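Local coordinates for protein OBCA, Oxalate Biosynthetic Component A (PDB 4NNB) that combines an N-terminal domain of the oxalate biosynthetic component A family with a TIM-barrel domain that holds a magnesium ion and an oxaloacetate ion, at residues A[290-295]-A[322-327]; A[309-314]-A[336-341]; A[326-331]-A[360-365]. All blocks are in the same frame, centred on the assembly; numbering follows the deposited sequence.

Interaction 1. Residues A[290-295]-A[322-327]; sequences KLRRAH and GGYDNA. With OAA (oxaloacetate ion), chain C.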
loop_
_atom_site.group_PDB
_atom_site.type_symbol
_atom_site.label_atom_id
_atom_site.label_comp_id
_atom_site.label_asym_id
_atom_site.label_seq_id
_atom_site.Cartn_x
_atom_site.Cartn_y
_atom_site.Cartn_z
ATOM N N LYS A 290 14.682 20.214 -6.088
ATOM C CA LYS A 290 13.574 21.105 -5.770
ATOM C C LYS A 290 12.243 20.497 -6.226
ATOM O O LYS A 290 11.179 20.959 -5.825
ATOM C CB LYS A 290 13.790 22.485 -6.400
ATOM C CG LYS A 290 13.764 22.487 -7.922
ATOM C CD LYS A 290 14.104 23.871 -8.498
ATOM C CE LYS A 290 13.220 24.978 -7.912
ATOM N NZ LYS A 290 13.276 26.270 -8.681
ATOM N N LEU A 291 12.307 19.466 -7.067
ATOM C CA LEU A 291 11.109 18.711 -7.428
ATOM C C LEU A 291 10.366 18.239 -6.165
ATOM O O LEU A 291 9.132 18.161 -6.153
ATOM C CB LEU A 291 11.464 17.528 -8.349
ATOM C CG LEU A 291 10.298 16.661 -8.844
ATOM C CD1 LEU A 291 9.283 17.497 -9.642
ATOM C CD2 LEU A 291 10.789 15.477 -9.663
ATOM N N ARG A 292 11.115 17.991 -5.087
ATOM C CA ARG A 292 10.535 17.488 -3.843
ATOM C C ARG A 292 9.681 18.507 -3.096
ATOM O O ARG A 292 9.056 18.168 -2.096
ATOM C CB ARG A 292 11.622 16.911 -2.930
ATOM C CG ARG A 292 12.365 15.727 -3.550
ATOM C CD ARG A 292 13.359 15.116 -2.574
ATOM N NE ARG A 292 12.667 14.404 -1.497
ATOM C CZ ARG A 292 13.279 13.768 -0.504
ATOM N NH1 ARG A 292 14.610 13.758 -0.432
ATOM N NH2 ARG A 292 12.559 13.135 0.412
ATOM N N ARG A 293 9.656 19.750 -3.577
ATOM C CA ARG A 293 8.705 20.748 -3.081
ATOM C C ARG A 293 7.961 21.475 -4.212
ATOM O O ARG A 293 7.120 22.322 -3.945
ATOM C CB ARG A 293 9.407 21.782 -2.168
ATOM C CG ARG A 293 10.635 22.439 -2.801
ATOM C CD ARG A 293 11.381 23.351 -1.819
ATOM N NE ARG A 293 12.654 23.791 -2.388
ATOM C CZ ARG A 293 13.789 23.100 -2.330
ATOM N NH1 ARG A 293 13.839 21.931 -1.699
ATOM N NH2 ARG A 293 14.885 23.587 -2.904
ATOM N N ALA A 294 8.263 21.154 -5.468
ATOM C CA ALA A 294 7.638 21.857 -6.597
ATOM C C ALA A 294 6.108 21.687 -6.645
ATOM O O ALA A 294 5.394 22.550 -7.160
ATOM C CB ALA A 294 8.266 21.422 -7.908
ATOM N N HIS A 295 5.610 20.581 -6.100
ATOM C CA HIS A 295 4.163 20.363 -5.984
ATOM C C HIS A 295 3.561 21.020 -4.751
ATOM O O HIS A 295 2.350 20.925 -4.525
ATOM C CB HIS A 295 3.809 18.867 -6.014
ATOM C CG HIS A 295 4.504 18.048 -4.965
ATOM N ND1 HIS A 295 5.736 18.381 -4.439
ATOM C CD2 HIS A 295 4.142 16.884 -4.368
ATOM C CE1 HIS A 295 6.097 17.466 -3.554
ATOM N NE2 HIS A 295 5.147 16.548 -3.492
ATOM N N GLY A 322 15.793 0.278 -1.166
ATOM C CA GLY A 322 15.044 1.305 -1.885
ATOM C C GLY A 322 14.873 2.677 -1.235
ATOM O O GLY A 322 14.112 3.509 -1.736
ATOM N N GLY A 323 15.580 2.928 -0.140
ATOM C CA GLY A 323 15.445 4.183 0.593
ATOM C C GLY A 323 15.919 5.451 -0.108
ATOM O O GLY A 323 16.257 5.437 -1.289
ATOM N N TYR A 324 15.948 6.557 0.631
ATOM C CA TYR A 324 16.329 7.851 0.054
ATOM C C TYR A 324 16.837 8.791 1.141
ATOM O O TYR A 324 16.388 8.748 2.295
ATOM C CB TYR A 324 15.149 8.509 -0.689
ATOM C CG TYR A 324 13.903 8.578 0.153
ATOM C CD1 TYR A 324 13.091 7.463 0.305
ATOM C CD2 TYR A 324 13.542 9.749 0.812
ATOM C CE1 TYR A 324 11.956 7.500 1.086
ATOM C CE2 TYR A 324 12.395 9.794 1.602
ATOM C CZ TYR A 324 11.612 8.656 1.725
ATOM O OH TYR A 324 10.472 8.655 2.494
ATOM N N ASP A 325 17.761 9.657 0.753
ATOM C CA ASP A 325 18.368 10.599 1.693
ATOM C C ASP A 325 17.451 11.785 1.949
ATOM O O ASP A 325 16.588 12.126 1.130
ATOM C CB ASP A 325 19.714 11.095 1.141
ATOM C CG ASP A 325 20.602 11.746 2.217
ATOM O OD1 ASP A 325 20.325 11.606 3.426
ATOM O OD2 ASP A 325 21.590 12.386 1.833
ATOM N N ASN A 326 17.635 12.392 3.111
ATOM C CA ASN A 326 17.090 13.697 3.397
ATOM C C ASN A 326 18.191 14.468 4.104
ATOM O O ASN A 326 18.290 14.422 5.322
ATOM C CB ASN A 326 15.844 13.588 4.279
ATOM C CG ASN A 326 14.722 12.778 3.612
ATOM O OD1 ASN A 326 13.934 13.313 2.827
ATOM N ND2 ASN A 326 14.671 11.482 3.909
ATOM N N ALA A 327 19.032 15.146 3.330
ATOM C CA ALA A 327 20.221 15.812 3.883
ATOM C C ALA A 327 19.869 17.124 4.609
ATOM O O ALA A 327 18.815 17.718 4.342
ATOM C CB ALA A 327 21.214 16.068 2.778
HETATM O O1 OAA C . 6.926 10.735 2.672
HETATM O O2 OAA C . 5.212 9.601 1.710
HETATM O O4 OAA C . 7.434 4.863 1.450
HETATM O O5 OAA C . 8.988 6.530 1.146
HETATM O O3 OAA C . 5.521 6.957 1.193
HETATM C C1 OAA C . 6.394 9.611 2.262
HETATM C C2 OAA C . 7.183 8.333 2.449
HETATM C C3 OAA C . 6.730 7.146 1.628
HETATM C C4 OAA C . 7.771 6.127 1.383
#
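Arg292 reaches from the short helix 291-294 to the loop 322-327, which follows strand 317-318 of the TIM-barrel domain and carries the pocket residue Tyr324. Two hydrogen bonds join the segments. NH1 of Arg292 gives the straighter one, 3.0 Å to O of Asp325 with an N-H...O angle of 153°, and the acceptor lies at the edge of the guanidinium, close to its plane. NH2 of Arg292 meets OD1 of Asn326 at 2.8 Å, but less directly: the oxygen sits 31° out of the guanidinium plane, and the amide is turned well away from coplanarity with the guanidinium. A bend at chi3 (71°) in the otherwise extended end of the arginine brings both terminal nitrogens to the loop. Two further bonds hold the buried group, NE to O of Thr278 and NH1 also to O of Ala287, so three of the four acceptors named are backbone carbonyls. The amide of Asn326 is anchored at its other end as well, through ND2 to O of Ala314.

Van der Waals contact is made by NH2 of Arg292 with the Tyr324 ring, 3.5 Å from CD2; the two planes stand nearly perpendicular, yet the approach is oblique. The gripped guanidinium thus flanks a tyrosine that points into the ligand pocket, where Ser279 and Phe350 also touch it. Ligand contact falls to the far end of this ring: its hydroxyl OH lies 2.9 Å from O5 of the oxaloacetate ion, which sits at the ring's edge.

Interaction 2. Residues A[309-314]-A[336-341]; sequences ASLSPA and DHFERV. With OAA (oxaloacetate ion), chain C.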
loop_
_atom_site.group_PDB
_atom_site.type_symbol
_atom_site.label_atom_id
_atom_site.label_comp_id
_atom_site.label_asym_id
_atom_site.label_seq_id
_atom_site.Cartn_x
_atom_site.Cartn_y
_atom_site.Cartn_z
ATOM N N ALA A 309 2.186 18.109 3.983
ATOM C CA ALA A 309 3.057 17.328 3.112
ATOM C C ALA A 309 4.066 16.577 3.956
ATOM O O ALA A 309 4.457 17.027 5.034
ATOM C CB ALA A 309 3.756 18.203 2.091
ATOM N N SER A 310 4.514 15.435 3.459
ATOM C CA SER A 310 5.389 14.607 4.269
ATOM C C SER A 310 6.817 15.184 4.356
ATOM O O SER A 310 7.294 15.860 3.441
ATOM C CB SER A 310 5.385 13.166 3.757
ATOM O OG SER A 310 6.023 13.070 2.501
ATOM N N LEU A 311 7.473 14.933 5.485
ATOM C CA LEU A 311 8.839 15.404 5.725
ATOM C C LEU A 311 9.541 14.387 6.628
ATOM O O LEU A 311 9.030 14.039 7.699
ATOM C CB LEU A 311 8.810 16.796 6.379
ATOM C CG LEU A 311 10.142 17.545 6.483
ATOM C CD1 LEU A 311 9.917 19.061 6.419
ATOM C CD2 LEU A 311 10.898 17.172 7.761
ATOM N N SER A 312 10.695 13.896 6.187
ATOM C CA SER A 312 11.467 12.925 6.957
ATOM C C SER A 312 12.857 13.498 7.244
ATOM O O SER A 312 13.666 13.611 6.341
ATOM C CB SER A 312 11.608 11.613 6.177
ATOM O OG SER A 312 10.355 10.982 5.959
ATOM N N PRO A 313 13.138 13.854 8.504
ATOM C CA PRO A 313 14.366 14.614 8.771
ATOM C C PRO A 313 15.610 13.760 9.078
ATOM O O PRO A 313 16.389 14.106 9.975
ATOM C CB PRO A 313 13.980 15.481 9.980
ATOM C CG PRO A 313 12.949 14.650 10.716
ATOM C CD PRO A 313 12.213 13.846 9.657
ATOM N N ALA A 314 15.768 12.665 8.336
ATOM C CA ALA A 314 16.983 11.863 8.305
ATOM C C ALA A 314 16.869 10.995 7.074
ATOM O O ALA A 314 15.773 10.861 6.507
ATOM C CB ALA A 314 17.108 10.974 9.555
ATOM N N ASP A 336 12.037 25.980 4.982
ATOM C CA ASP A 336 11.866 27.363 4.507
ATOM C C ASP A 336 10.644 27.447 3.602
ATOM O O ASP A 336 9.836 28.367 3.696
ATOM C CB ASP A 336 13.085 27.807 3.692
ATOM C CG ASP A 336 14.148 28.481 4.540
ATOM O OD1 ASP A 336 13.951 28.559 5.772
ATOM O OD2 ASP A 336 15.182 28.920 3.970
ATOM N N HIS A 337 10.514 26.472 2.717
ATOM C CA HIS A 337 9.411 26.477 1.768
ATOM C C HIS A 337 8.045 26.202 2.410
ATOM O O HIS A 337 7.081 26.932 2.155
ATOM C CB HIS A 337 9.678 25.492 0.651
ATOM C CG HIS A 337 8.605 25.466 -0.381
ATOM N ND1 HIS A 337 8.674 26.204 -1.543
ATOM C CD2 HIS A 337 7.426 24.803 -0.424
ATOM C CE1 HIS A 337 7.589 25.986 -2.263
ATOM N NE2 HIS A 337 6.812 25.145 -1.602
ATOM N N PHE A 338 7.958 25.155 3.229
ATOM C CA PHE A 338 6.707 24.829 3.912
ATOM C C PHE A 338 6.239 26.066 4.689
ATOM O O PHE A 338 5.066 26.462 4.615
ATOM C CB PHE A 338 6.890 23.666 4.898
ATOM C CG PHE A 338 6.953 22.281 4.260
ATOM C CD1 PHE A 338 7.833 21.999 3.221
ATOM C CD2 PHE A 338 6.179 21.240 4.767
ATOM C CE1 PHE A 338 7.920 20.718 2.681
ATOM C CE2 PHE A 338 6.261 19.956 4.229
ATOM C CZ PHE A 338 7.134 19.697 3.182
ATOM N N GLU A 339 7.166 26.685 5.421
ATOM C CA GLU A 339 6.825 27.854 6.227
ATOM C C GLU A 339 6.273 28.970 5.340
ATOM O O GLU A 339 5.236 29.561 5.646
ATOM C CB GLU A 339 8.051 28.319 7.037
ATOM C CG GLU A 339 7.745 29.353 8.120
ATOM C CD GLU A 339 8.978 29.767 8.908
ATOM O OE1 GLU A 339 9.922 28.962 9.033
ATOM O OE2 GLU A 339 8.998 30.900 9.416
ATOM N N ARG A 340 6.945 29.227 4.222
ATOM C CA ARG A 340 6.531 30.277 3.294
ATOM C C ARG A 340 5.140 30.074 2.674
ATOM O O ARG A 340 4.341 31.012 2.631
ATOM C CB ARG A 340 7.572 30.465 2.182
ATOM C CG ARG A 340 7.225 31.609 1.235
ATOM C CD ARG A 340 8.316 31.893 0.209
ATOM N NE ARG A 340 8.453 30.848 -0.809
ATOM C CZ ARG A 340 7.603 30.648 -1.818
ATOM N NH1 ARG A 340 7.829 29.676 -2.694
ATOM N NH2 ARG A 340 6.518 31.407 -1.951
ATOM N N VAL A 341 4.842 28.867 2.194
ATOM C CA VAL A 341 3.560 28.653 1.513
ATOM C C VAL A 341 2.428 28.251 2.452
ATOM O O VAL A 341 1.276 28.177 2.034
ATOM C CB VAL A 341 3.671 27.650 0.356
ATOM C CG1 VAL A 341 4.757 28.071 -0.597
ATOM C CG2 VAL A 341 3.933 26.229 0.891
HETATM O O1 OAA C . 6.926 10.735 2.672
HETATM O O2 OAA C . 5.212 9.601 1.710
HETATM O O4 OAA C . 7.434 4.863 1.450
HETATM O O5 OAA C . 8.988 6.530 1.146
HETATM O O3 OAA C . 5.521 6.957 1.193
HETATM C C1 OAA C . 6.394 9.611 2.262
HETATM C C2 OAA C . 7.183 8.333 2.449
HETATM C C3 OAA C . 6.730 7.146 1.628
HETATM C C4 OAA C . 7.771 6.127 1.383
#
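The Phe338 ring takes the methyl CD1 of Leu311 over one face, displaced toward the rim, while the carbonyl oxygens of Ala309 and Ser310 lie at its edge. In the TIM-barrel domain this is a contact between a barrel strand, 308-311, and the outer helix 328-341 that comes after it in the chain. Strand and helix run nearly antiparallel, 154° between their directions, with their local axes 11.4 Å apart; one aromatic side chain bridges from helix to strand. CG of Phe338 stands anti to its carbonyl carbon (chi1 -77°), and the ring extends from the helix to the strand.

The end of the ring does the touching. CE2 of Phe338 approaches O of Ala309 at 3.5 Å and CB of Ala309 at 3.7 Å. The neighbouring CZ lies 3.8 Å from O of Ser310, and the Leu311 methyl stands farther off, 4.3 Å from CZ of Phe338. Both carbonyls are met by ring C-H groups in or near the ring plane. Leu296 and Pro345 add apolar contacts around Phe338, and backbone bonds tie 309-311 to strand 344-349 beside it.

Ala309 and Leu311 turn their side chains to the helix, whereas Ser310 between them points away, into the ligand pocket. At these three residues, then, the apolar side chains face the helix and the serine faces the ligand. With chi1 at 69°, OG of Ser310 sits between its backbone N and carbonyl carbon and gives a short hydrogen bond, 2.5 Å, to O1 of the oxaloacetate ion.

Interaction 3. Residues A[326-331]-A[360-365]; sequences NAPDFL and SLYRDR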
loop_
_atom_site.group_PDB
_atom_site.type_symbol
_atom_site.label_atom_id
_atom_site.label_comp_id
_atom_site.label_asym_id
_atom_site.label_seq_id
_atom_site.Cartn_x
_atom_site.Cartn_y
_atom_site.Cartn_z
ATOM N N ASN A 326 17.635 12.392 3.111
ATOM C CA ASN A 326 17.090 13.697 3.397
ATOM C C ASN A 326 18.191 14.468 4.104
ATOM O O ASN A 326 18.290 14.422 5.322
ATOM C CB ASN A 326 15.844 13.588 4.279
ATOM C CG ASN A 326 14.722 12.778 3.612
ATOM O OD1 ASN A 326 13.934 13.313 2.827
ATOM N ND2 ASN A 326 14.671 11.482 3.909
ATOM N N ALA A 327 19.032 15.146 3.330
ATOM C CA ALA A 327 20.221 15.812 3.883
ATOM C C ALA A 327 19.869 17.124 4.609
ATOM O O ALA A 327 18.815 17.718 4.342
ATOM C CB ALA A 327 21.214 16.068 2.778
ATOM N N PRO A 328 20.756 17.592 5.517
ATOM C CA PRO A 328 20.501 18.856 6.220
ATOM C C PRO A 328 20.274 20.072 5.302
ATOM O O PRO A 328 19.402 20.871 5.626
ATOM C CB PRO A 328 21.772 19.047 7.056
ATOM C CG PRO A 328 22.271 17.651 7.290
ATOM C CD PRO A 328 21.986 16.934 6.007
ATOM N N ASP A 329 21.027 20.219 4.212
ATOM C CA ASP A 329 20.823 21.373 3.324
ATOM C C ASP A 329 19.473 21.311 2.603
ATOM O O ASP A 329 18.738 22.308 2.521
ATOM C CB ASP A 329 21.986 21.568 2.328
ATOM C CG ASP A 329 22.205 20.373 1.416
ATOM O OD1 ASP A 329 21.815 19.237 1.764
ATOM O OD2 ASP A 329 22.801 20.561 0.341
ATOM N N PHE A 330 19.144 20.130 2.097
ATOM C CA PHE A 330 17.819 19.898 1.538
ATOM C C PHE A 330 16.711 20.229 2.544
ATOM O O PHE A 330 15.744 20.925 2.215
ATOM C CB PHE A 330 17.693 18.448 1.104
ATOM C CG PHE A 330 16.285 18.035 0.798
ATOM C CD1 PHE A 330 15.613 18.576 -0.288
ATOM C CD2 PHE A 330 15.629 17.110 1.601
ATOM C CE1 PHE A 330 14.310 18.191 -0.585
ATOM C CE2 PHE A 330 14.323 16.720 1.309
ATOM C CZ PHE A 330 13.669 17.257 0.215
ATOM N N LEU A 331 16.852 19.738 3.770
ATOM C CA LEU A 331 15.824 19.964 4.787
ATOM C C LEU A 331 15.668 21.436 5.158
ATOM O O LEU A 331 14.548 21.911 5.397
ATOM C CB LEU A 331 16.074 19.096 6.024
ATOM C CG LEU A 331 15.811 17.609 5.763
ATOM C CD1 LEU A 331 16.450 16.727 6.843
ATOM C CD2 LEU A 331 14.305 17.354 5.670
ATOM N N SER A 360 15.435 17.507 18.499
ATOM C CA SER A 360 16.609 18.315 18.843
ATOM C C SER A 360 16.851 19.405 17.810
ATOM O O SER A 360 16.268 20.484 17.882
ATOM C CB SER A 360 17.849 17.429 19.037
ATOM O OG SER A 360 18.192 16.732 17.851
ATOM N N LEU A 361 17.690 19.107 16.827
ATOM C CA LEU A 361 18.079 20.101 15.832
ATOM C C LEU A 361 16.918 20.750 15.064
ATOM O O LEU A 361 16.929 21.958 14.825
ATOM C CB LEU A 361 19.067 19.490 14.843
ATOM C CG LEU A 361 19.773 20.500 13.944
ATOM C CD1 LEU A 361 20.807 21.274 14.750
ATOM C CD2 LEU A 361 20.421 19.777 12.785
ATOM N N TYR A 362 15.916 19.964 14.682
ATOM C CA TYR A 362 14.845 20.509 13.857
ATOM C C TYR A 362 13.646 20.980 14.661
ATOM O O TYR A 362 12.627 21.361 14.089
ATOM C CB TYR A 362 14.403 19.487 12.807
ATOM C CG TYR A 362 15.490 19.117 11.820
ATOM C CD1 TYR A 362 16.243 17.961 11.989
ATOM C CD2 TYR A 362 15.759 19.914 10.714
ATOM C CE1 TYR A 362 17.239 17.607 11.087
ATOM C CE2 TYR A 362 16.762 19.567 9.804
ATOM C CZ TYR A 362 17.496 18.423 10.002
ATOM O OH TYR A 362 18.489 18.073 9.107
ATOM N N ARG A 363 13.770 20.984 15.983
ATOM C CA ARG A 363 12.605 21.264 16.827
ATOM C C ARG A 363 12.047 22.661 16.608
ATOM O O ARG A 363 10.836 22.833 16.438
ATOM C CB ARG A 363 12.922 21.020 18.307
ATOM C CG ARG A 363 11.825 21.458 19.261
ATOM C CD ARG A 363 12.139 21.022 20.686
ATOM N NE ARG A 363 11.007 21.251 21.586
ATOM C CZ ARG A 363 10.779 22.392 22.230
ATOM N NH1 ARG A 363 11.604 23.423 22.076
ATOM N NH2 ARG A 363 9.722 22.502 23.029
ATOM N N ASP A 364 12.916 23.665 16.595
ATOM C CA ASP A 364 12.440 25.038 16.418
ATOM C C ASP A 364 11.812 25.252 15.040
ATOM O O ASP A 364 10.834 25.991 14.912
ATOM C CB ASP A 364 13.569 26.057 16.651
ATOM C CG ASP A 364 13.909 26.236 18.123
ATOM O OD1 ASP A 364 13.218 25.655 18.987
ATOM O OD2 ASP A 364 14.871 26.976 18.415
ATOM N N ARG A 365 12.371 24.610 14.013
ATOM C CA ARG A 365 11.814 24.712 12.658
ATOM C C ARG A 365 10.420 24.085 12.589
ATOM O O ARG A 365 9.528 24.614 11.928
ATOM C CB ARG A 365 12.748 24.065 11.615
ATOM C CG ARG A 365 13.877 24.993 11.099
ATOM C CD ARG A 365 14.872 24.204 10.258
ATOM N NE ARG A 365 15.842 25.047 9.540
ATOM C CZ ARG A 365 16.989 25.480 10.060
ATOM N NH1 ARG A 365 17.325 25.174 11.312
ATOM N NH2 ARG A 365 17.807 26.219 9.329
#
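Two helix starts come together here: the first turn of helix 328-341, with Ala327 at its N-cap position, and the type I beta turn from Ser360 to Arg363 that leads into helix 363-368, with Tyr362 at its N-cap position. Tyr362 carries the contact. Its ring reaches across to the other helix, and its hydroxyl end settles against Pro328 and Leu331, which lie three residues apart on that first turn. OH of Tyr362 comes within 3.3 Å of CD1 of Leu331 and 3.6 Å of CA of Pro328, so an apolar methyl and a backbone carbon, rather than polar groups, are its nearest neighbours across the contact.

Leu331 meets the ring obliquely, its side chain crossing that of the tyrosine at about a right angle. CD1 of Leu331 is 3.7 Å from CZ of Tyr362, and CB of Leu331 is 3.9 Å from CE2 of Tyr362, so the leucine meets the CE2 and CZ part of the phenol. A chi1 of -63° lays the tyrosine's CG beside its backbone N and sends the phenol out toward Pro328 and Leu331.

Both helices belong to the outer layer of the TIM-barrel domain; strand 344-349 and helix 352-359 come between them in sequence. Pro313, in the loop after strand 308-311, also touches Tyr362. A salt bridge from Arg365 to Asp332 links the same two helices beside the apolar contact. Within the turn itself, N of Arg363 is bonded to O of Ser360 at 3.2 Å.

All three contacts lie in the TIM-barrel domain, on the same side of the chain's centre, 9 to 14 Å apart between centres. Their segments interleave along the chain: 290-295, 309-314, 322-327 with 326-331, 336-341, then 360-365. Interactions 1 and 3 share Asn326 and Ala327, while interactions 2 and 3 use opposite ends of helix 328-341. Phe330 packs on Arg292 and Arg293, joining interactions 1 and 3, and Pro313 touches both Leu331 and Tyr362, joining interactions 2 and 3. Interactions 1 and 2 each supply a side chain to the oxaloacetate pocket, whereas interaction 3 lies farther out, so the series runs from ligand pocket to outer helices.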